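Local structure of peptidoglycan-N-acetylglucosamine deacetylase BC_1960 (Bacillus cereus, 5O6Y) at residues W141-V146 and P166-L171; K44-K49 and I190-K195. The protein removes the acetyl group from N-acetylglucosamine residues of peptidoglycan in a zinc-dependent reaction and also acts on soluble chitin substrates and N-acetylchitooligomers. All blocks are in the same frame, centred on the assembly; numbering follows the deposited sequence. Where two conformers were deposited one is given.

Interaction 1. Residues W141-V146 and P166-L171. With 5YA (4-naphthalen-1-yl-~{N}-oxidanyl-benzamide), chain C.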
ATOM      1  N   TRP B 141      -0.544   1.799   8.246  1.00  9.31           N
ATOM      2  CA  TRP B 141      -0.466   0.349   8.359  1.00  7.37           C
ATOM      3  C   TRP B 141      -0.501  -0.037   9.830  1.00  6.26           C
ATOM      4  O   TRP B 141      -0.205   0.774  10.711  1.00  6.17           O
ATOM      5  CB  TRP B 141       0.798  -0.198   7.685  1.00  3.28           C
ATOM      6  CG  TRP B 141       2.072   0.285   8.309  1.00  9.66           C
ATOM      7  CD1 TRP B 141       2.794  -0.338   9.286  1.00 15.26           C
ATOM      8  CD2 TRP B 141       2.775   1.494   7.999  1.00  6.24           C
ATOM      9  NE1 TRP B 141       3.904   0.408   9.603  1.00 14.40           N
ATOM     10  CE2 TRP B 141       3.915   1.537   8.826  1.00  7.10           C
ATOM     11  CE3 TRP B 141       2.552   2.542   7.101  1.00 12.66           C
ATOM     12  CZ2 TRP B 141       4.828   2.588   8.784  1.00 12.97           C
ATOM     13  CZ3 TRP B 141       3.460   3.585   7.060  1.00 23.86           C
ATOM     14  CH2 TRP B 141       4.583   3.601   7.897  1.00 23.40           C
ATOM     15  N   SER B 142      -0.866  -1.297  10.081  1.00  3.37           N
ATOM     16  CA  SER B 142      -0.946  -1.833  11.433  0.52  3.39           C
ATOM     17  C   SER B 142       0.062  -2.935  11.719  1.00  5.26           C
ATOM     18  O   SER B 142       0.305  -3.234  12.893  1.00  3.99           O
ATOM     19  CB  SER B 142      -2.355  -2.375  11.713  0.52  3.45           C
ATOM     20  OG  SER B 142      -3.209  -1.351  12.186  0.52 10.73           O
ATOM     21  N   VAL B 143       0.640  -3.552  10.691  1.00  7.49           N
ATOM     22  CA  VAL B 143       1.615  -4.626  10.855  1.00  4.64           C
ATOM     23  C   VAL B 143       2.807  -4.317   9.960  1.00  7.27           C
ATOM     24  O   VAL B 143       2.656  -4.203   8.737  1.00  4.05           O
ATOM     25  CB  VAL B 143       1.026  -6.006  10.514  1.00  6.61           C
ATOM     26  CG1 VAL B 143       2.062  -7.096  10.754  1.00 11.11           C
ATOM     27  CG2 VAL B 143      -0.232  -6.273  11.326  1.00  3.31           C
ATOM     28  N   ASP B 144       3.985  -4.181  10.565  1.00 16.87           N
ATOM     29  CA  ASP B 144       5.211  -3.842   9.850  1.00  9.10           C
ATOM     30  C   ASP B 144       6.073  -5.094   9.738  1.00 14.52           C
ATOM     31  O   ASP B 144       6.558  -5.610  10.751  1.00 14.72           O
ATOM     32  CB  ASP B 144       5.970  -2.725  10.564  1.00 15.32           C
ATOM     33  CG  ASP B 144       6.945  -2.005   9.652  1.00 28.93           C
ATOM     34  OD1 ASP B 144       6.939  -0.756   9.643  1.00 33.51           O
ATOM     35  OD2 ASP B 144       7.703  -2.684   8.927  1.00 28.42           O
ATOM     36  N   THR B 145       6.270  -5.574   8.510  1.00 13.08           N
ATOM     37  CA  THR B 145       7.136  -6.723   8.281  1.00 12.95           C
ATOM     38  C   THR B 145       8.616  -6.375   8.355  1.00 17.90           C
ATOM     39  O   THR B 145       9.443  -7.293   8.328  1.00 22.25           O
ATOM     40  CB  THR B 145       6.842  -7.350   6.916  1.00 11.06           C
ATOM     41  OG1 THR B 145       7.330  -6.488   5.878  1.00 12.38           O
ATOM     42  CG2 THR B 145       5.351  -7.556   6.732  1.00  3.33           C
ATOM     43  N   VAL B 146       8.954  -5.084   8.458  1.00 14.12           N
ATOM     44  CA  VAL B 146      10.310  -4.534   8.366  1.00 27.58           C
ATOM     45  C   VAL B 146      11.140  -5.291   7.333  1.00 28.66           C
ATOM     46  O   VAL B 146      12.331  -5.553   7.541  1.00 33.21           O
ATOM     47  CB  VAL B 146      11.011  -4.497   9.744  1.00 34.29           C
ATOM     48  CG1 VAL B 146      10.252  -3.583  10.699  1.00 33.50           C
ATOM     49  CG2 VAL B 146      11.180  -5.888  10.358  1.00 37.23           C
ATOM     50  N   PRO B 166      -8.223  -9.145  12.866  1.00  9.60           N
ATOM     51  CA  PRO B 166      -9.257  -8.657  11.942  1.00 11.63           C
ATOM     52  C   PRO B 166      -9.134  -7.165  11.670  1.00 12.02           C
ATOM     53  O   PRO B 166      -9.277  -6.344  12.581  1.00 10.27           O
ATOM     54  CB  PRO B 166     -10.559  -8.992  12.677  1.00  3.80           C
ATOM     55  CG  PRO B 166     -10.218 -10.210  13.463  1.00  3.79           C
ATOM     56  CD  PRO B 166      -8.788 -10.032  13.900  1.00  3.73           C
ATOM     57  N   GLY B 167      -8.852  -6.807  10.418  1.00 11.85           N
ATOM     58  CA  GLY B 167      -8.687  -5.424  10.024  1.00  9.57           C
ATOM     59  C   GLY B 167      -7.255  -4.971   9.842  1.00  3.61           C
ATOM     60  O   GLY B 167      -7.030  -3.782   9.585  1.00  4.66           O
ATOM     61  N   SER B 168      -6.284  -5.872   9.957  1.00  3.55           N
ATOM     62  CA  SER B 168      -4.886  -5.485   9.866  1.00  8.28           C
ATOM     63  C   SER B 168      -4.530  -5.015   8.459  1.00 11.23           C
ATOM     64  O   SER B 168      -5.055  -5.510   7.457  1.00  3.46           O
ATOM     65  CB  SER B 168      -3.980  -6.649  10.266  1.00  8.27           C
ATOM     66  OG  SER B 168      -4.021  -6.871  11.665  1.00  3.47           O
ATOM     67  N   VAL B 169      -3.626  -4.041   8.398  1.00  5.78           N
ATOM     68  CA  VAL B 169      -3.071  -3.531   7.150  1.00  3.39           C
ATOM     69  C   VAL B 169      -1.578  -3.827   7.181  1.00  5.33           C
ATOM     70  O   VAL B 169      -0.830  -3.203   7.945  1.00  3.31           O
ATOM     71  CB  VAL B 169      -3.337  -2.032   6.969  1.00  5.84           C
ATOM     72  CG1 VAL B 169      -2.687  -1.526   5.685  1.00  3.39           C
ATOM     73  CG2 VAL B 169      -4.834  -1.760   6.966  1.00  3.49           C
ATOM     74  N   ILE B 170      -1.147  -4.773   6.361  1.00  3.28           N
ATOM     75  CA  ILE B 170       0.224  -5.268   6.388  1.00  4.72           C
ATOM     76  C   ILE B 170       1.049  -4.509   5.359  1.00  3.19           C
ATOM     77  O   ILE B 170       0.600  -4.283   4.230  1.00 11.63           O
ATOM     78  CB  ILE B 170       0.258  -6.788   6.135  1.00  3.20           C
ATOM     79  CG1 ILE B 170      -0.737  -7.491   7.064  1.00  6.72           C
ATOM     80  CG2 ILE B 170       1.655  -7.331   6.349  1.00  3.14           C
ATOM     81  CD1 ILE B 170      -0.917  -8.965   6.778  1.00  3.23           C
ATOM     82  N   LEU B 171       2.260  -4.112   5.750  1.00  3.71           N
ATOM     83  CA  LEU B 171       3.140  -3.301   4.916  1.00  6.39           C
ATOM     84  C   LEU B 171       4.320  -4.139   4.442  1.00  5.30           C
ATOM     85  O   LEU B 171       5.079  -4.671   5.259  1.00  7.42           O
ATOM     86  CB  LEU B 171       3.638  -2.073   5.678  1.00  3.13           C
ATOM     87  CG  LEU B 171       4.778  -1.285   5.023  1.00  9.15           C
ATOM     88  CD1 LEU B 171       4.344  -0.693   3.689  1.00  3.11           C
ATOM     89  CD2 LEU B 171       5.288  -0.197   5.954  1.00  4.51           C
TER
HETATM   90  C1  5YA C 302       9.398   1.692  10.830  0.59 43.98           C
HETATM   91  C2  5YA C 302       9.017   1.757   9.486  0.59 45.49           C
HETATM   92  C3  5YA C 302       9.436   2.813   8.678  0.59 46.21           C
HETATM   93  C4  5YA C 302      10.260   3.841   9.222  0.59 46.41           C
HETATM   94  C5  5YA C 302      10.649   3.773  10.592  0.59 49.83           C
HETATM   95  C6  5YA C 302      10.204   2.679  11.393  0.59 48.02           C
HETATM   96  C7  5YA C 302      10.702   4.933   8.419  0.59 44.83           C
HETATM   97  C8  5YA C 302      11.507   5.921   8.978  0.59 46.04           C
HETATM   98  O1  5YA C 302       6.676   2.745   2.789  0.59 11.84           O
HETATM   99  C9  5YA C 302      11.888   5.856  10.324  0.59 48.95           C
HETATM  100  C10 5YA C 302      11.474   4.802  11.135  0.59 51.29           C
HETATM  101  C11 5YA C 302       9.023   2.875   7.250  0.59 40.87           C
HETATM  102  C12 5YA C 302       7.819   3.469   6.910  0.59 38.68           C
HETATM  103  C13 5YA C 302       7.425   3.533   5.584  0.59 34.41           C
HETATM  104  N1  5YA C 302       8.699   3.514   2.264  0.59 25.34           N
HETATM  105  C14 5YA C 302       8.240   3.004   4.599  0.59 31.00           C
HETATM  106  C15 5YA C 302       9.447   2.410   4.938  0.59 35.21           C
HETATM  107  C16 5YA C 302       9.840   2.345   6.263  0.59 37.64           C
HETATM  108  C17 5YA C 302       7.809   3.076   3.135  0.59 24.74           C
HETATM  109  O2  5YA C 302       8.375   3.610   0.901  0.59 16.40           O

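Interaction 2. Residues K44-K49 and I190-K195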
ATOM      1  N   LYS B  44      -1.235 -14.280  -7.458  1.00 19.15           N
ATOM      2  CA  LYS B  44      -2.174 -14.909  -8.381  1.00 15.92           C
ATOM      3  C   LYS B  44      -2.385 -16.379  -8.039  1.00 12.77           C
ATOM      4  O   LYS B  44      -3.523 -16.861  -8.007  1.00 11.08           O
ATOM      5  CB  LYS B  44      -1.682 -14.751  -9.820  1.00 13.77           C
ATOM      6  CG  LYS B  44      -2.503 -15.510 -10.849  1.00 13.40           C
ATOM      7  CD  LYS B  44      -2.185 -15.038 -12.261  1.00 34.45           C
ATOM      8  CE  LYS B  44      -0.696 -15.127 -12.556  1.00 44.11           C
ATOM      9  NZ  LYS B  44      -0.354 -14.523 -13.874  1.00 43.27           N
ATOM     10  N   GLN B  45      -1.300 -17.109  -7.773  1.00  5.00           N
ATOM     11  CA  GLN B  45      -1.425 -18.527  -7.456  1.00 12.52           C
ATOM     12  C   GLN B  45      -2.018 -18.775  -6.076  1.00 19.90           C
ATOM     13  O   GLN B  45      -2.276 -19.933  -5.733  1.00 27.90           O
ATOM     14  CB  GLN B  45      -0.064 -19.218  -7.570  1.00 23.08           C
ATOM     15  CG  GLN B  45       0.908 -18.892  -6.452  1.00 35.56           C
ATOM     16  CD  GLN B  45       2.333 -19.282  -6.797  1.00 46.91           C
ATOM     17  OE1 GLN B  45       3.019 -19.940  -6.012  1.00 51.34           O
ATOM     18  NE2 GLN B  45       2.788 -18.872  -7.976  1.00 46.36           N
ATOM     19  N   HIS B  46      -2.234 -17.727  -5.281  1.00 16.32           N
ATOM     20  CA  HIS B  46      -2.947 -17.839  -4.017  1.00 14.75           C
ATOM     21  C   HIS B  46      -4.341 -17.228  -4.075  1.00 13.20           C
ATOM     22  O   HIS B  46      -5.031 -17.196  -3.050  1.00  4.30           O
ATOM     23  CB  HIS B  46      -2.142 -17.183  -2.887  1.00  8.13           C
ATOM     24  CG  HIS B  46      -0.945 -17.973  -2.456  1.00 10.19           C
ATOM     25  ND1 HIS B  46      -1.046 -19.132  -1.718  1.00 10.56           N
ATOM     26  CD2 HIS B  46       0.379 -17.765  -2.651  1.00  8.29           C
ATOM     27  CE1 HIS B  46       0.165 -19.607  -1.479  1.00  3.03           C
ATOM     28  NE2 HIS B  46       1.047 -18.796  -2.035  1.00  9.42           N
ATOM     29  N   ASN B  47      -4.767 -16.741  -5.246  1.00  3.27           N
ATOM     30  CA  ASN B  47      -6.086 -16.130  -5.427  1.00  5.42           C
ATOM     31  C   ASN B  47      -6.267 -14.924  -4.506  1.00  9.97           C
ATOM     32  O   ASN B  47      -7.326 -14.728  -3.904  1.00 10.50           O
ATOM     33  CB  ASN B  47      -7.205 -17.156  -5.218  1.00  3.37           C
ATOM     34  CG  ASN B  47      -8.546 -16.677  -5.738  1.00  3.45           C
ATOM     35  OD1 ASN B  47      -8.616 -15.942  -6.722  1.00 18.84           O
ATOM     36  ND2 ASN B  47      -9.618 -17.086  -5.074  1.00  7.00           N
ATOM     37  N   VAL B  48      -5.227 -14.102  -4.400  1.00  5.29           N
ATOM     38  CA  VAL B  48      -5.196 -12.979  -3.471  1.00  8.51           C
ATOM     39  C   VAL B  48      -5.015 -11.688  -4.258  1.00  7.48           C
ATOM     40  O   VAL B  48      -4.110 -11.587  -5.095  1.00 14.84           O
ATOM     41  CB  VAL B  48      -4.078 -13.144  -2.426  1.00 11.55           C
ATOM     42  CG1 VAL B  48      -3.776 -11.818  -1.748  1.00 19.99           C
ATOM     43  CG2 VAL B  48      -4.478 -14.185  -1.396  1.00 18.29           C
ATOM     44  N   LYS B  49      -5.876 -10.711  -3.991  1.00  8.78           N
ATOM     45  CA  LYS B  49      -5.727  -9.358  -4.504  1.00  6.83           C
ATOM     46  C   LYS B  49      -5.148  -8.462  -3.416  1.00 12.10           C
ATOM     47  O   LYS B  49      -5.438  -8.631  -2.229  1.00 16.06           O
ATOM     48  CB  LYS B  49      -7.069  -8.796  -4.979  1.00  3.47           C
ATOM     49  CG  LYS B  49      -7.803  -9.687  -5.964  1.00 12.72           C
ATOM     50  CD  LYS B  49      -6.986  -9.918  -7.224  1.00 10.69           C
ATOM     51  CE  LYS B  49      -7.719 -10.828  -8.194  1.00 16.74           C
ATOM     52  NZ  LYS B  49      -6.920 -11.069  -9.426  1.00 27.88           N
ATOM     53  N   ILE B 190       2.742 -16.798   4.768  1.00 16.69           N
ATOM     54  CA  ILE B 190       1.822 -15.865   5.414  1.00  7.49           C
ATOM     55  C   ILE B 190       0.390 -16.125   4.962  1.00 10.15           C
ATOM     56  O   ILE B 190      -0.522 -16.267   5.785  1.00 13.34           O
ATOM     57  CB  ILE B 190       2.244 -14.414   5.125  1.00 10.42           C
ATOM     58  CG1 ILE B 190       3.516 -14.059   5.895  1.00  7.77           C
ATOM     59  CG2 ILE B 190       1.114 -13.451   5.454  1.00  3.09           C
ATOM     60  CD1 ILE B 190       4.112 -12.732   5.489  1.00  3.05           C
ATOM     61  N   ILE B 191       0.171 -16.189   3.646  1.00  5.09           N
ATOM     62  CA  ILE B 191      -1.195 -16.273   3.125  1.00  7.75           C
ATOM     63  C   ILE B 191      -1.910 -17.547   3.567  1.00 15.99           C
ATOM     64  O   ILE B 191      -3.065 -17.454   4.014  1.00 17.97           O
ATOM     65  CB  ILE B 191      -1.189 -16.091   1.596  1.00  6.30           C
ATOM     66  CG1 ILE B 191      -0.526 -14.762   1.226  1.00  9.22           C
ATOM     67  CG2 ILE B 191      -2.606 -16.148   1.048  1.00  3.17           C
ATOM     68  CD1 ILE B 191      -0.435 -14.515  -0.263  1.00 15.68           C
ATOM     69  N   PRO B 192      -1.313 -18.744   3.474  1.00 21.25           N
ATOM     70  CA  PRO B 192      -2.043 -19.932   3.951  1.00 19.82           C
ATOM     71  C   PRO B 192      -2.230 -19.959   5.457  1.00 14.27           C
ATOM     72  O   PRO B 192      -3.320 -20.304   5.931  1.00  6.71           O
ATOM     73  CB  PRO B 192      -1.172 -21.101   3.465  1.00 20.03           C
ATOM     74  CG  PRO B 192      -0.331 -20.533   2.379  1.00 26.35           C
ATOM     75  CD  PRO B 192      -0.063 -19.125   2.794  1.00 28.92           C
ATOM     76  N   GLN B 193      -1.196 -19.606   6.229  1.00  9.01           N
ATOM     77  CA  GLN B 193      -1.314 -19.646   7.683  1.00  8.05           C
ATOM     78  C   GLN B 193      -2.336 -18.639   8.195  1.00 10.60           C
ATOM     79  O   GLN B 193      -2.969 -18.870   9.231  1.00 22.17           O
ATOM     80  CB  GLN B 193       0.049 -19.400   8.332  1.00  8.45           C
ATOM     81  CG  GLN B 193       1.042 -20.536   8.138  1.00 12.59           C
ATOM     82  CD  GLN B 193       2.402 -20.236   8.740  1.00 20.44           C
ATOM     83  OE1 GLN B 193       3.437 -20.543   8.148  1.00 29.14           O
ATOM     84  NE2 GLN B 193       2.407 -19.636   9.925  1.00 26.34           N
ATOM     85  N   LEU B 194      -2.513 -17.521   7.487  1.00  7.59           N
ATOM     86  CA  LEU B 194      -3.578 -16.589   7.845  1.00 12.90           C
ATOM     87  C   LEU B 194      -4.940 -17.125   7.424  1.00  8.99           C
ATOM     88  O   LEU B 194      -5.930 -16.951   8.143  1.00 13.48           O
ATOM     89  CB  LEU B 194      -3.319 -15.220   7.217  1.00 19.66           C
ATOM     90  CG  LEU B 194      -2.526 -14.217   8.059  1.00 18.66           C
ATOM     91  CD1 LEU B 194      -2.102 -13.031   7.210  1.00 19.85           C
ATOM     92  CD2 LEU B 194      -3.349 -13.751   9.249  1.00 15.84           C
ATOM     93  N   LYS B 195      -5.009 -17.787   6.264  1.00  7.72           N
ATOM     94  CA  LYS B 195      -6.271 -18.359   5.807  1.00  3.45           C
ATOM     95  C   LYS B 195      -6.760 -19.468   6.730  1.00  9.85           C
ATOM     96  O   LYS B 195      -7.974 -19.628   6.912  1.00  4.65           O
ATOM     97  CB  LYS B 195      -6.124 -18.893   4.384  1.00  3.34           C
ATOM     98  CG  LYS B 195      -6.140 -17.825   3.307  1.00 13.86           C
ATOM     99  CD  LYS B 195      -6.020 -18.452   1.929  1.00 18.09           C
ATOM    100  CE  LYS B 195      -6.098 -17.406   0.832  1.00 18.49           C
ATOM    101  NZ  LYS B 195      -5.970 -18.032  -0.510  1.00  9.29           N
TER
HETATM  102  O   HOH W   1      -8.154 -15.799  -1.382  1.00 12.01           O

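Interaction 1. Residues W141-V146 and P166-L171
With chi1 at 63°, the indole of W141 is held between its own backbone N and carbonyl carbon and swings over L171, whose CG is anti to the backbone N (chi1 168°). L171 CD2 sits 3.7 Å from the centroid of the five-membered ring of W141, over the face: a CH-pi contact. W141 CH2 meets C12 of the bound hydroxamate 5YA at 3.4 Å, an oblique approach.

Beside this contact the strands 143-144 and 169-173 pair in parallel, V143 beside I170 and D144 beside L171. V169 O takes two N-H groups: S142 N at 2.9 Å lies in the carbonyl plane on a lone pair, whereas V143 N stands above that plane. L171 N returns to V143 O at 3.0 Å. Past the strand end, T145 OG1 donates to L171 O, and T145 CG2 packs on I170 CG2. D144 OD2 accepts from V146 N at 2.7 Å on its anti lone pair, an Asx turn that restrains the carboxylate, while D144 OD1 approaches 5YA C2 at 3.3 Å.

The pairing belongs to a beta-alpha-beta unit through helix 153-163. Its chemistry implies an apolar pocket wall, W141 backed by L171, next to a carboxylate whose rotation is restrained by a backbone N-H.

Interaction 2. Residues K44-K49 and I190-K195
Over one face of the H46 imidazole lies I191, with CB above the ring and CD1 4.1 Å from H46 CD2; P192 comes in obliquely, its CG 4.0 Å from H46 CE1. The side chains of H46 and P192 cross at about a right angle. The ring thus meets two successive residues of helix 181-196. Beyond the ring, H46 NE2 is hydrogen-bonded to D188, one turn earlier on that helix, which should restrain the ring's rotation.

Next to the histidine, V48 CG2 meets I191 CG2 at 3.7 Å, and both side chains touch F201 of strand 200-201. K195, extended beyond CG, reaches across to the carbonyl of H46: NZ donates to H46 O at 2.8 Å, although the position of NZ is less certain. A water takes a weak bond from K195 NZ and donates to N47 O at 2.9 Å.

The segment 44-49 ends helix 35-45 in a Schellman motif, with N47 at positive phi and N47 N bonded to K44 O at 3.0 Å. Chemically, the contact joins an apolar patch, V48 against I191, to a polar margin: if NZ is placed correctly, the lysine ammonium meets H46 O directly and N47 O through a water, just past the C-terminal end of helix 35-45, where the helix dipole would be expected to favour a positive charge.

The centres of interactions 1 and 2 lie about 15 Å apart, within the same NodB homology range. Along the chain 44-49 comes first, then 141-146, 166-171 and 190-195, so interaction 1 is nested inside the loop that interaction 2 closes. Strand 169-173 and helix 181-196 are consecutive elements, and the two contacts touch directly where I170 CD1 packs on L194 CD1 at 4.3 Å. Helix 153-163 packs against both, touching I170 of one and I190 of the other. Interaction 1 contributes W141 and D144 to the ligand pocket beside the 143-144/169-173 pair of the parallel sheet, whereas interaction 2 joins two outer helices away from the annotated sites.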